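Local structure of intracellular growth locus, subunit C (Francisella tularensis subsp. tularensis, 2QWU) at residues A[4-12]-A[192-203]; A[155-165]-A[175-183]. The protein is encoded in the Francisella pathogenicity island and probably supports invasion of, and growth inside, host cells. The protein carries 2 engineered substitutions. All blocks are in the same frame, centred on the assembly; numbering follows the deposited sequence.

How the contacts relate
Contact 1 and contact 2 lie on opposite sides of the chain's centre, their own centres about 27 Å apart and their nearest atoms about 14 Å apart, so they do not touch. Along the chain contact 2 is nested within the long loop closed by contact 1, which brings the N-terminal residues 4-12 to the late hairpin of strands 189-193 and 200-204. Contact 2 pairs strand 157-162 with strand 173-184 in the large antiparallel sheet, beside helix 97-114. Strand 173-184 is followed directly by strand 189-193, so the chain runs from one contact to the other, and contact 1 sets the N-terminal segment of this beta-rich protein against a hairpin late in the chain.

Contact 1: residues A[4-12]-A[192-203]; sequences SEMITRQQV and VCCAASTDKGVA
Glu5 opens the packing of the N-terminal segment, the start of helix 9-14 included, against the two-stranded hairpin of strands 189-193 and 200-204, whose tip carries a type I turn from Ala196 to Asp199. Its CB rests 3.4 Å from Ala195 CA, and the chain, bent at chi2, brings carboxylate OE1 beside Ala195 CB; the small methyl lets the two backbones come close. Next, Ile7 joins the segments through its backbone: its N donates to a water that in turn donates to Cys193 O, and its O receives a CA-H...O contact from Cys194 CA at 3.2 Å. The Ile7 side chain is buried and also packs on Ile18 and Val20 of strand 18-21, a place suited to a branched hydrocarbon. Thr8 is the N-cap residue of the helix: its OG1 accepts from Gln11 N at 3.2 Å, a hydroxyl carried directly on CB being near enough to the first turn to take that N-H. Arg9 then sends its guanidinium over to the hairpin, the bends at chi2 (52°) and chi3 (56°) curling the chain so that one face of the group lies over Cys194 SG. At its edge NH2 makes a weak hydrogen bond to Lys200 O, 3.1 Å away with an angle of 143° at the hydrogen, and a water accepts weakly from NH1 while also accepting from Val202 N. Gly201, lacking a side chain, leaves room for NH1 beside it. One turn on, Val12 splits its branches between the two strands: CG1 faces Ala203 and the carbonyl of Val202, whereas CG2 lies 3.9 Å from Cys194 SG and meets Val192 CG2 tip to tip at 4.0 Å.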
ATOM      1  N   SER A   4     -13.177  14.924   7.889  1.00 46.33           N
ATOM      2  CA  SER A   4     -11.934  14.445   8.524  1.00 43.11           C
ATOM      3  C   SER A   4     -11.415  13.228   7.740  1.00 39.34           C
ATOM      4  O   SER A   4     -10.251  12.870   7.767  1.00 39.81           O
ATOM      5  CB  SER A   4     -12.231  14.059   9.974  1.00 42.77           C
ATOM      6  OG  SER A   4     -13.501  13.438  10.045  1.00 43.45           O
ATOM      7  N   GLU A   5     -12.368  12.597   7.083  1.00 37.42           N
ATOM      8  CA  GLU A   5     -12.230  11.425   6.237  1.00 33.13           C
ATOM      9  C   GLU A   5     -11.057  11.581   5.248  1.00 30.43           C
ATOM     10  O   GLU A   5     -10.964  12.586   4.516  1.00 28.06           O
ATOM     11  CB  GLU A   5     -13.522  11.304   5.431  1.00 36.59           C
ATOM     12  CG  GLU A   5     -13.632  12.491   4.457  1.00 40.62           C
ATOM     13  CD  GLU A   5     -14.998  13.105   4.313  1.00 43.65           C
ATOM     14  OE1 GLU A   5     -15.779  12.595   3.500  1.00 47.54           O
ATOM     15  OE2 GLU A   5     -15.300  14.120   4.981  1.00 47.02           O
HETATM   16  N   MSE A   6     -10.194  10.576   5.181  1.00 26.66           N
HETATM   17  CA  MSE A   6      -9.096  10.625   4.236  1.00 24.80           C
HETATM   18  C   MSE A   6      -9.594  10.730   2.781  1.00 23.74           C
HETATM   19  O   MSE A   6      -9.039  11.481   1.969  1.00 24.16           O
HETATM   20  CB  MSE A   6      -8.218   9.400   4.425  1.00 24.22           C
HETATM   21  CG  MSE A   6      -6.943   9.360   3.564  1.00 28.30           C
HETATM   22 SE   MSE A   6      -5.632  10.416   4.222  1.00 21.22          SE
HETATM   23  CE  MSE A   6      -5.400   9.887   5.666  1.00 28.44           C
ATOM     24  N   ILE A   7     -10.622   9.982   2.423  1.00 21.20           N
ATOM     25  CA  ILE A   7     -11.165  10.088   1.068  1.00 23.60           C
ATOM     26  C   ILE A   7     -12.566  10.687   1.137  1.00 25.40           C
ATOM     27  O   ILE A   7     -13.472  10.110   1.777  1.00 24.18           O
ATOM     28  CB  ILE A   7     -11.224   8.743   0.415  1.00 25.52           C
ATOM     29  CG1 ILE A   7      -9.796   8.138   0.379  1.00 25.20           C
ATOM     30  CG2 ILE A   7     -11.787   8.897  -1.008  1.00 25.61           C
ATOM     31  CD1 ILE A   7      -9.788   6.665  -0.043  1.00 27.92           C
ATOM     32  N   THR A   8     -12.760  11.840   0.487  1.00 25.93           N
ATOM     33  CA  THR A   8     -14.059  12.527   0.525  1.00 25.69           C
ATOM     34  C   THR A   8     -14.999  12.080  -0.603  1.00 26.88           C
ATOM     35  O   THR A   8     -14.551  11.721  -1.689  1.00 26.93           O
ATOM     36  CB  THR A   8     -13.875  14.112   0.406  1.00 27.87           C
ATOM     37  OG1 THR A   8     -13.332  14.428  -0.896  1.00 28.91           O
ATOM     38  CG2 THR A   8     -12.919  14.624   1.489  1.00 28.49           C
ATOM     39  N   ARG A   9     -16.308  12.130  -0.346  1.00 27.88           N
ATOM     40  CA  ARG A   9     -17.282  11.758  -1.368  1.00 29.26           C
ATOM     41  C   ARG A   9     -17.087  12.620  -2.629  1.00 29.59           C
ATOM     42  O   ARG A   9     -17.204  12.125  -3.751  1.00 29.18           O
ATOM     43  CB  ARG A   9     -18.695  11.911  -0.820  1.00 32.20           C
ATOM     44  CG  ARG A   9     -19.776  11.637  -1.859  1.00 37.74           C
ATOM     45  CD  ARG A   9     -19.585  10.295  -2.556  1.00 41.76           C
ATOM     46  NE  ARG A   9     -19.531   9.185  -1.603  1.00 45.05           N
ATOM     47  CZ  ARG A   9     -19.395   7.912  -1.956  1.00 45.68           C
ATOM     48  NH1 ARG A   9     -19.295   7.588  -3.246  1.00 44.33           N
ATOM     49  NH2 ARG A   9     -19.364   6.970  -1.018  1.00 45.67           N
ATOM     50  N   GLN A  10     -16.790  13.908  -2.440  1.00 28.38           N
ATOM     51  CA  GLN A  10     -16.518  14.811  -3.568  1.00 29.66           C
ATOM     52  C   GLN A  10     -15.374  14.286  -4.459  1.00 27.18           C
ATOM     53  O   GLN A  10     -15.490  14.290  -5.681  1.00 27.75           O
ATOM     54  CB  GLN A  10     -16.156  16.205  -3.042  1.00 32.05           C
ATOM     55  CG  GLN A  10     -15.521  17.140  -4.109  1.00 36.86           C
ATOM     56  CD  GLN A  10     -16.516  17.627  -5.163  1.00 39.39           C
ATOM     57  OE1 GLN A  10     -17.730  17.740  -4.898  1.00 41.94           O
ATOM     58  NE2 GLN A  10     -16.007  17.949  -6.356  1.00 39.44           N
ATOM     59  N   GLN A  11     -14.253  13.853  -3.874  1.00 25.76           N
ATOM     60  CA  GLN A  11     -13.177  13.299  -4.690  1.00 25.63           C
ATOM     61  C   GLN A  11     -13.644  12.103  -5.525  1.00 27.33           C
ATOM     62  O   GLN A  11     -13.288  11.968  -6.692  1.00 26.07           O
ATOM     63  CB  GLN A  11     -12.022  12.786  -3.812  1.00 27.47           C
ATOM     64  CG  GLN A  11     -11.043  13.851  -3.363  1.00 26.88           C
ATOM     65  CD  GLN A  11     -10.114  13.328  -2.317  1.00 26.81           C
ATOM     66  OE1 GLN A  11      -8.906  13.116  -2.564  1.00 28.96           O
ATOM     67  NE2 GLN A  11     -10.658  13.106  -1.124  1.00 25.27           N
ATOM     68  N   VAL A  12     -14.407  11.209  -4.896  1.00 26.60           N
ATOM     69  CA  VAL A  12     -14.872  10.005  -5.570  1.00 28.10           C
ATOM     70  C   VAL A  12     -15.890  10.336  -6.669  1.00 29.03           C
ATOM     71  O   VAL A  12     -15.859   9.765  -7.749  1.00 30.43           O
ATOM     72  CB  VAL A  12     -15.536   9.011  -4.548  1.00 27.24           C
ATOM     73  CG1 VAL A  12     -15.968   7.689  -5.268  1.00 27.10           C
ATOM     74  CG2 VAL A  12     -14.569   8.709  -3.448  1.00 29.83           C
ATOM     75  N   VAL A 192     -13.881   1.919  -2.013  1.00 17.01           N
ATOM     76  CA  VAL A 192     -13.433   2.949  -1.068  1.00 17.32           C
ATOM     77  C   VAL A 192     -14.524   3.191  -0.037  1.00 17.60           C
ATOM     78  O   VAL A 192     -15.634   2.679  -0.159  1.00 19.75           O
ATOM     79  CB  VAL A 192     -13.113   4.300  -1.788  1.00 19.30           C
ATOM     80  CG1 VAL A 192     -11.992   4.067  -2.781  1.00 21.19           C
ATOM     81  CG2 VAL A 192     -14.376   4.892  -2.425  1.00 20.03           C
ATOM     82  N   CYS A 193     -14.189   3.922   1.004  1.00 16.90           N
ATOM     83  CA  CYS A 193     -15.204   4.303   1.999  1.00 18.00           C
ATOM     84  C   CYS A 193     -14.773   5.660   2.477  1.00 18.41           C
ATOM     85  O   CYS A 193     -13.567   5.879   2.759  1.00 19.10           O
ATOM     86  CB  CYS A 193     -15.239   3.354   3.181  1.00 18.00           C
ATOM     87  SG  CYS A 193     -16.696   3.707   4.250  1.00 22.04           S
ATOM     88  N   CYS A 194     -15.763   6.546   2.589  1.00 20.55           N
ATOM     89  CA  CYS A 194     -15.512   7.933   2.946  1.00 21.84           C
ATOM     90  C   CYS A 194     -15.701   8.255   4.416  1.00 22.47           C
ATOM     91  O   CYS A 194     -15.203   7.479   5.243  1.00 21.56           O
ATOM     92  CB  CYS A 194     -16.335   8.836   2.010  1.00 22.74           C
ATOM     93  SG  CYS A 194     -15.932   8.474   0.238  1.00 25.81           S
ATOM     94  N   ALA A 195     -16.414   9.346   4.751  1.00 21.94           N
ATOM     95  CA  ALA A 195     -16.515   9.795   6.141  1.00 22.86           C
ATOM     96  C   ALA A 195     -17.020   8.792   7.174  1.00 21.21           C
ATOM     97  O   ALA A 195     -16.366   8.534   8.199  1.00 22.20           O
ATOM     98  CB  ALA A 195     -17.400  11.104   6.202  1.00 23.52           C
ATOM     99  N   ALA A 196     -18.199   8.283   6.899  1.00 20.69           N
ATOM    100  CA  ALA A 196     -18.849   7.352   7.785  1.00 23.35           C
ATOM    101  C   ALA A 196     -18.720   5.932   7.225  1.00 23.60           C
ATOM    102  O   ALA A 196     -18.382   5.765   6.039  1.00 25.04           O
ATOM    103  CB  ALA A 196     -20.302   7.792   7.935  1.00 21.47           C
ATOM    104  N   SER A 197     -18.939   4.925   8.074  1.00 25.10           N
ATOM    105  CA  SER A 197     -18.841   3.526   7.660  1.00 26.08           C
ATOM    106  C   SER A 197     -19.892   3.143   6.629  1.00 25.67           C
ATOM    107  O   SER A 197     -19.723   2.163   5.921  1.00 23.12           O
ATOM    108  CB  SER A 197     -18.952   2.565   8.863  1.00 27.34           C
ATOM    109  OG  SER A 197     -20.276   2.593   9.379  1.00 30.40           O
ATOM    110  N   THR A 198     -20.967   3.932   6.533  1.00 24.27           N
ATOM    111  CA  THR A 198     -22.025   3.670   5.559  1.00 25.36           C
ATOM    112  C   THR A 198     -21.753   4.492   4.253  1.00 26.00           C
ATOM    113  O   THR A 198     -22.614   4.585   3.369  1.00 28.33           O
ATOM    114  CB  THR A 198     -23.371   4.127   6.164  1.00 25.90           C
ATOM    115  OG1 THR A 198     -23.262   5.508   6.534  1.00 23.80           O
ATOM    116  CG2 THR A 198     -23.708   3.306   7.439  1.00 25.38           C
ATOM    117  N   ASP A 199     -20.561   5.088   4.119  1.00 23.17           N
ATOM    118  CA  ASP A 199     -20.254   5.907   2.928  1.00 23.58           C
ATOM    119  C   ASP A 199     -19.395   5.134   1.916  1.00 24.22           C
ATOM    120  O   ASP A 199     -18.392   5.664   1.367  1.00 23.56           O
ATOM    121  CB  ASP A 199     -19.509   7.190   3.323  1.00 27.27           C
ATOM    122  CG  ASP A 199     -20.419   8.251   3.921  1.00 29.63           C
ATOM    123  OD1 ASP A 199     -21.592   8.340   3.488  1.00 31.85           O
ATOM    124  OD2 ASP A 199     -19.944   9.011   4.795  1.00 30.76           O
ATOM    125  N   LYS A 200     -19.766   3.876   1.673  1.00 24.83           N
ATOM    126  CA  LYS A 200     -19.018   3.051   0.731  1.00 24.76           C
ATOM    127  C   LYS A 200     -19.201   3.475  -0.729  1.00 26.03           C
ATOM    128  O   LYS A 200     -20.232   4.023  -1.142  1.00 26.71           O
ATOM    129  CB  LYS A 200     -19.421   1.599   0.877  1.00 27.69           C
ATOM    130  CG  LYS A 200     -19.188   1.089   2.283  1.00 30.38           C
ATOM    131  CD  LYS A 200     -19.333  -0.411   2.363  1.00 36.34           C
ATOM    132  CE  LYS A 200     -19.213  -0.868   3.812  1.00 37.96           C
ATOM    133  NZ  LYS A 200     -19.002  -2.345   3.934  1.00 41.59           N
ATOM    134  N   GLY A 201     -18.173   3.252  -1.516  1.00 24.01           N
ATOM    135  CA  GLY A 201     -18.316   3.597  -2.899  1.00 24.48           C
ATOM    136  C   GLY A 201     -17.307   2.850  -3.712  1.00 22.90           C
ATOM    137  O   GLY A 201     -16.580   1.999  -3.211  1.00 21.67           O
ATOM    138  N   VAL A 202     -17.290   3.185  -4.994  1.00 24.49           N
ATOM    139  CA  VAL A 202     -16.366   2.572  -5.939  1.00 24.79           C
ATOM    140  C   VAL A 202     -15.715   3.700  -6.710  1.00 24.15           C
ATOM    141  O   VAL A 202     -16.408   4.480  -7.385  1.00 26.83           O
ATOM    142  CB  VAL A 202     -17.126   1.660  -6.920  1.00 26.95           C
ATOM    143  CG1 VAL A 202     -16.148   1.159  -8.046  1.00 27.88           C
ATOM    144  CG2 VAL A 202     -17.752   0.496  -6.143  1.00 27.56           C
ATOM    145  N   ALA A 203     -14.397   3.793  -6.635  1.00 22.35           N
ATOM    146  CA  ALA A 203     -13.703   4.821  -7.355  1.00 21.92           C
ATOM    147  C   ALA A 203     -13.304   4.258  -8.713  1.00 22.90           C
ATOM    148  O   ALA A 203     -12.555   3.286  -8.775  1.00 22.48           O
ATOM    149  CB  ALA A 203     -12.494   5.198  -6.611  1.00 21.03           C
TER
HETATM  150  O   HOH W   1     -11.731   7.818   3.861  1.00 26.83           O
HETATM  151  O   HOH W   2     -19.539   5.219  -5.707  1.00 32.19           O

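Contact 2: residues A[155-165]-A[175-183]; sequences AFSISIEPTEL and YHIISIDGL
A beta hairpin joins strand 157-162 to strand 173-184 in the large antiparallel sheet, and this contact is its ladder. Ser157, Ser159 and Glu161 form hydrogen-bonded pairs with Asp181, Ser179 and Ile177, each pair exchanging two backbone bonds. Most are fairly straight, but Ser157 N approaches Asp181 O from above the carbonyl plane, 48° out of it, at the longest distance, 3.2 Å. The residues between them turn to the other face, where Ile158 runs alongside both Ile178 and Ile180, and Ile160 alongside Ile178, their ends directed alike; Ile160 CG2 is 3.9 Å from Ile178 CG1. Beta-branched chains suit such extended backbone and build a hydrocarbon surface, and Ile160 touches helix 97-114. At one end Phe156, with CG anti to the backbone N (chi1 -176°), extends its ring to this side: CE1 approaches Ile180 CG2, while Leu183 CD2 lies at the ring edge, 3.8 Å from Phe156 CE1. Val107 and Leu111 of helix 97-114 also touch the ring. Toward the other end, Pro162 lies over one face of the His176 imidazole in a CH-pi contact, CA 3.8 Å from the ring centroid and 21° off its normal; His176 ND1 is hydrogen-bonded to Arg174 O. On the opposite face one water links Ser159 OG, Ser179 OG and Ile177 O. Thr163 closes this end: its N and OG1 both donate to Tyr175 O, OG1 at 2.8 Å, while OG1 also accepts from Leu165 N at 3.1 Å in an ST turn. Its methyl CG2 sits 3.7 Å from Ile177 CG1. The ladder's largely apolar side can thus pack on helix 97-114, while its serines and acids, interrupted by Ile177, make a more polar side that holds an ordered water.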
ATOM      1  N   ALA A 155       9.166   6.650 -17.019  1.00 29.72           N
ATOM      2  CA  ALA A 155       8.270   7.249 -16.021  1.00 28.32           C
ATOM      3  C   ALA A 155       8.487   6.664 -14.602  1.00 26.92           C
ATOM      4  O   ALA A 155       8.185   7.299 -13.589  1.00 26.37           O
ATOM      5  CB  ALA A 155       6.800   7.008 -16.444  1.00 27.55           C
ATOM      6  N   PHE A 156       9.032   5.461 -14.556  1.00 26.38           N
ATOM      7  CA  PHE A 156       9.238   4.725 -13.313  1.00 24.91           C
ATOM      8  C   PHE A 156      10.390   5.162 -12.434  1.00 25.63           C
ATOM      9  O   PHE A 156      11.466   5.568 -12.924  1.00 26.07           O
ATOM     10  CB  PHE A 156       9.397   3.248 -13.668  1.00 24.39           C
ATOM     11  CG  PHE A 156       9.531   2.368 -12.493  1.00 23.45           C
ATOM     12  CD1 PHE A 156       8.395   1.850 -11.881  1.00 23.22           C
ATOM     13  CD2 PHE A 156      10.801   1.984 -12.038  1.00 23.32           C
ATOM     14  CE1 PHE A 156       8.530   0.948 -10.840  1.00 23.81           C
ATOM     15  CE2 PHE A 156      10.935   1.075 -10.979  1.00 24.76           C
ATOM     16  CZ  PHE A 156       9.804   0.562 -10.394  1.00 22.17           C
ATOM     17  N   SER A 157      10.157   5.132 -11.124  1.00 23.68           N
ATOM     18  CA  SER A 157      11.190   5.485 -10.160  1.00 25.15           C
ATOM     19  C   SER A 157      11.013   4.624  -8.909  1.00 23.72           C
ATOM     20  O   SER A 157       9.892   4.343  -8.531  1.00 20.30           O
ATOM     21  CB  SER A 157      11.074   6.963  -9.797  1.00 29.60           C
ATOM     22  OG  SER A 157      12.107   7.338  -8.923  1.00 38.52           O
ATOM     23  N   ILE A 158      12.101   4.174  -8.287  1.00 23.14           N
ATOM     24  CA  ILE A 158      11.965   3.400  -7.075  1.00 23.60           C
ATOM     25  C   ILE A 158      13.100   3.701  -6.148  1.00 25.31           C
ATOM     26  O   ILE A 158      14.239   3.948  -6.574  1.00 26.39           O
ATOM     27  CB  ILE A 158      11.900   1.840  -7.335  1.00 23.63           C
ATOM     28  CG1 ILE A 158      11.643   1.082  -6.003  1.00 23.77           C
ATOM     29  CG2 ILE A 158      13.240   1.336  -7.895  1.00 25.50           C
ATOM     30  CD1 ILE A 158      11.341  -0.455  -6.186  1.00 25.91           C
ATOM     31  N   SER A 159      12.802   3.789  -4.865  1.00 23.23           N
ATOM     32  CA  SER A 159      13.894   3.969  -3.921  1.00 23.08           C
ATOM     33  C   SER A 159      13.568   3.093  -2.728  1.00 22.70           C
ATOM     34  O   SER A 159      12.385   2.900  -2.419  1.00 21.21           O
ATOM     35  CB  SER A 159      14.025   5.402  -3.469  1.00 25.23           C
ATOM     36  OG  SER A 159      12.861   5.830  -2.780  1.00 27.29           O
ATOM     37  N   ILE A 160      14.594   2.509  -2.105  1.00 22.99           N
ATOM     38  CA  ILE A 160      14.362   1.662  -0.923  1.00 25.22           C
ATOM     39  C   ILE A 160      15.333   2.181   0.099  1.00 26.64           C
ATOM     40  O   ILE A 160      16.554   2.160  -0.092  1.00 29.67           O
ATOM     41  CB  ILE A 160      14.613   0.154  -1.164  1.00 25.17           C
ATOM     42  CG1 ILE A 160      13.743  -0.346  -2.315  1.00 25.56           C
ATOM     43  CG2 ILE A 160      14.289  -0.640   0.137  1.00 24.85           C
ATOM     44  CD1 ILE A 160      13.896  -1.822  -2.657  1.00 27.63           C
ATOM     45  N   GLU A 161      14.793   2.696   1.179  1.00 27.19           N
ATOM     46  CA  GLU A 161      15.642   3.306   2.204  1.00 28.42           C
ATOM     47  C   GLU A 161      15.487   2.682   3.551  1.00 25.67           C
ATOM     48  O   GLU A 161      14.350   2.465   4.007  1.00 23.82           O
ATOM     49  CB  GLU A 161      15.285   4.765   2.327  1.00 33.14           C
ATOM     50  CG  GLU A 161      15.504   5.537   1.053  1.00 41.85           C
ATOM     51  CD  GLU A 161      15.228   7.020   1.235  1.00 46.48           C
ATOM     52  OE1 GLU A 161      14.658   7.399   2.294  1.00 50.84           O
ATOM     53  OE2 GLU A 161      15.575   7.804   0.317  1.00 49.99           O
ATOM     54  N   PRO A 162      16.615   2.390   4.229  1.00 24.01           N
ATOM     55  CA  PRO A 162      16.513   1.793   5.556  1.00 23.43           C
ATOM     56  C   PRO A 162      16.164   2.889   6.566  1.00 23.28           C
ATOM     57  O   PRO A 162      16.452   4.073   6.347  1.00 23.72           O
ATOM     58  CB  PRO A 162      17.916   1.195   5.774  1.00 23.77           C
ATOM     59  CG  PRO A 162      18.805   2.093   4.958  1.00 25.89           C
ATOM     60  CD  PRO A 162      17.989   2.282   3.701  1.00 24.29           C
ATOM     61  N   THR A 163      15.489   2.510   7.634  1.00 23.36           N
ATOM     62  CA  THR A 163      15.150   3.454   8.701  1.00 23.69           C
ATOM     63  C   THR A 163      15.423   2.769  10.049  1.00 24.24           C
ATOM     64  O   THR A 163      15.651   1.555  10.110  1.00 22.01           O
ATOM     65  CB  THR A 163      13.639   3.857   8.706  1.00 24.46           C
ATOM     66  OG1 THR A 163      12.876   2.828   9.358  1.00 22.11           O
ATOM     67  CG2 THR A 163      13.143   4.118   7.298  1.00 24.04           C
ATOM     68  N   GLU A 164      15.420   3.552  11.119  1.00 23.75           N
ATOM     69  CA  GLU A 164      15.589   3.012  12.455  1.00 26.72           C
ATOM     70  C   GLU A 164      14.234   3.019  13.159  1.00 25.94           C
ATOM     71  O   GLU A 164      14.177   2.869  14.372  1.00 28.29           O
ATOM     72  CB  GLU A 164      16.587   3.879  13.273  1.00 27.11           C
ATOM     73  CG  GLU A 164      18.018   3.831  12.734  1.00 32.02           C
ATOM     74  CD  GLU A 164      18.533   2.413  12.577  1.00 35.25           C
ATOM     75  OE1 GLU A 164      18.354   1.588  13.512  1.00 38.99           O
ATOM     76  OE2 GLU A 164      19.113   2.104  11.524  1.00 36.20           O
ATOM     77  N   LEU A 165      13.143   3.194  12.410  1.00 25.42           N
ATOM     78  CA  LEU A 165      11.827   3.254  13.030  1.00 25.73           C
ATOM     79  C   LEU A 165      11.387   2.059  13.872  1.00 25.99           C
ATOM     80  O   LEU A 165      10.587   2.221  14.799  1.00 28.12           O
ATOM     81  CB  LEU A 165      10.767   3.519  11.971  1.00 25.82           C
ATOM     82  CG  LEU A 165      10.821   4.897  11.347  1.00 27.90           C
ATOM     83  CD1 LEU A 165       9.895   4.950  10.162  1.00 29.62           C
ATOM     84  CD2 LEU A 165      10.400   5.936  12.395  1.00 34.25           C
ATOM     85  N   TYR A 175      13.209  -1.668   9.302  1.00 17.58           N
ATOM     86  CA  TYR A 175      11.990  -1.262   8.604  1.00 17.27           C
ATOM     87  C   TYR A 175      12.517  -0.399   7.466  1.00 19.26           C
ATOM     88  O   TYR A 175      13.207   0.620   7.724  1.00 20.88           O
ATOM     89  CB  TYR A 175      11.119  -0.481   9.559  1.00 16.32           C
ATOM     90  CG  TYR A 175       9.758  -0.109   8.989  1.00 19.13           C
ATOM     91  CD1 TYR A 175       8.855  -1.094   8.607  1.00 18.05           C
ATOM     92  CD2 TYR A 175       9.351   1.225   8.952  1.00 19.18           C
ATOM     93  CE1 TYR A 175       7.530  -0.749   8.197  1.00 20.90           C
ATOM     94  CE2 TYR A 175       8.069   1.580   8.570  1.00 21.41           C
ATOM     95  CZ  TYR A 175       7.162   0.592   8.194  1.00 21.11           C
ATOM     96  OH  TYR A 175       5.855   0.912   7.838  1.00 21.39           O
ATOM     97  N   HIS A 176      12.202  -0.776   6.220  1.00 16.79           N
ATOM     98  CA  HIS A 176      12.668  -0.032   5.029  1.00 17.84           C
ATOM     99  C   HIS A 176      11.464   0.597   4.343  1.00 19.87           C
ATOM    100  O   HIS A 176      10.386   0.012   4.302  1.00 17.86           O
ATOM    101  CB  HIS A 176      13.349  -0.942   3.982  1.00 16.50           C
ATOM    102  CG  HIS A 176      14.764  -1.381   4.331  1.00 18.59           C
ATOM    103  ND1 HIS A 176      15.068  -2.199   5.400  1.00 19.47           N
ATOM    104  CD2 HIS A 176      15.927  -1.151   3.673  1.00 19.96           C
ATOM    105  CE1 HIS A 176      16.376  -2.466   5.390  1.00 20.80           C
ATOM    106  NE2 HIS A 176      16.914  -1.842   4.359  1.00 19.78           N
ATOM    107  N   ILE A 177      11.661   1.769   3.756  1.00 17.58           N
ATOM    108  CA  ILE A 177      10.561   2.409   3.078  1.00 19.30           C
ATOM    109  C   ILE A 177      10.792   2.320   1.574  1.00 19.21           C
ATOM    110  O   ILE A 177      11.821   2.770   1.079  1.00 20.43           O
ATOM    111  CB  ILE A 177      10.449   3.864   3.562  1.00 20.35           C
ATOM    112  CG1 ILE A 177      10.157   3.812   5.069  1.00 22.69           C
ATOM    113  CG2 ILE A 177       9.424   4.603   2.738  1.00 20.91           C
ATOM    114  CD1 ILE A 177       9.649   5.110   5.719  1.00 28.68           C
ATOM    115  N   ILE A 178       9.846   1.716   0.852  1.00 17.04           N
ATOM    116  CA  ILE A 178       9.952   1.534  -0.603  1.00 16.44           C
ATOM    117  C   ILE A 178       9.005   2.517  -1.246  1.00 17.52           C
ATOM    118  O   ILE A 178       7.779   2.445  -1.057  1.00 18.15           O
ATOM    119  CB  ILE A 178       9.538   0.068  -1.030  1.00 18.10           C
ATOM    120  CG1 ILE A 178      10.415  -0.937  -0.295  1.00 18.32           C
ATOM    121  CG2 ILE A 178       9.552  -0.081  -2.498  1.00 17.20           C
ATOM    122  CD1 ILE A 178       9.929  -2.409  -0.603  1.00 21.97           C
ATOM    123  N   SER A 179       9.574   3.468  -1.985  1.00 16.60           N
ATOM    124  CA  SER A 179       8.770   4.517  -2.662  1.00 18.15           C
ATOM    125  C   SER A 179       8.816   4.262  -4.127  1.00 17.37           C
ATOM    126  O   SER A 179       9.886   4.245  -4.699  1.00 18.81           O
ATOM    127  CB  SER A 179       9.334   5.941  -2.406  1.00 21.57           C
ATOM    128  OG  SER A 179       9.418   6.201  -1.013  1.00 26.85           O
ATOM    129  N   ILE A 180       7.650   4.081  -4.739  1.00 17.64           N
ATOM    130  CA  ILE A 180       7.590   3.746  -6.160  1.00 17.45           C
ATOM    131  C   ILE A 180       6.703   4.747  -6.864  1.00 19.75           C
ATOM    132  O   ILE A 180       5.615   5.082  -6.373  1.00 18.99           O
ATOM    133  CB  ILE A 180       6.972   2.337  -6.380  1.00 19.12           C
ATOM    134  CG1 ILE A 180       7.551   1.372  -5.341  1.00 19.06           C
ATOM    135  CG2 ILE A 180       7.275   1.873  -7.825  1.00 18.88           C
ATOM    136  CD1 ILE A 180       6.849   0.004  -5.349  1.00 24.43           C
ATOM    137  N   ASP A 181       7.158   5.243  -8.024  1.00 20.98           N
ATOM    138  CA  ASP A 181       6.368   6.228  -8.776  1.00 22.60           C
ATOM    139  C   ASP A 181       6.286   5.738 -10.223  1.00 20.22           C
ATOM    140  O   ASP A 181       7.044   4.877 -10.631  1.00 20.11           O
ATOM    141  CB  ASP A 181       7.064   7.616  -8.786  1.00 28.61           C
ATOM    142  CG  ASP A 181       7.213   8.236  -7.391  1.00 37.89           C
ATOM    143  OD1 ASP A 181       6.193   8.673  -6.769  1.00 40.87           O
ATOM    144  OD2 ASP A 181       8.377   8.294  -6.910  1.00 44.03           O
ATOM    145  N   GLY A 182       5.329   6.278 -10.968  1.00 19.74           N
ATOM    146  CA  GLY A 182       5.139   5.942 -12.377  1.00 20.26           C
ATOM    147  C   GLY A 182       4.544   4.570 -12.656  1.00 21.21           C
ATOM    148  O   GLY A 182       4.957   3.873 -13.600  1.00 21.18           O
ATOM    149  N   LEU A 183       3.597   4.159 -11.823  1.00 18.62           N
ATOM    150  CA  LEU A 183       2.959   2.865 -11.969  1.00 18.91           C
ATOM    151  C   LEU A 183       1.557   3.070 -12.525  1.00 19.03           C
ATOM    152  O   LEU A 183       1.049   4.158 -12.533  1.00 19.12           O
ATOM    153  CB  LEU A 183       2.817   2.204 -10.577  1.00 20.48           C
ATOM    154  CG  LEU A 183       4.091   1.770  -9.851  1.00 21.03           C
ATOM    155  CD1 LEU A 183       3.764   1.329  -8.386  1.00 19.92           C
ATOM    156  CD2 LEU A 183       4.713   0.610 -10.641  1.00 20.49           C
TER
HETATM  157  O   HOH W   3      12.051   5.310   0.027  1.00 28.83           O
HETATM  158  O   HOH W   4      13.924  -0.158  11.551  1.00 18.26           O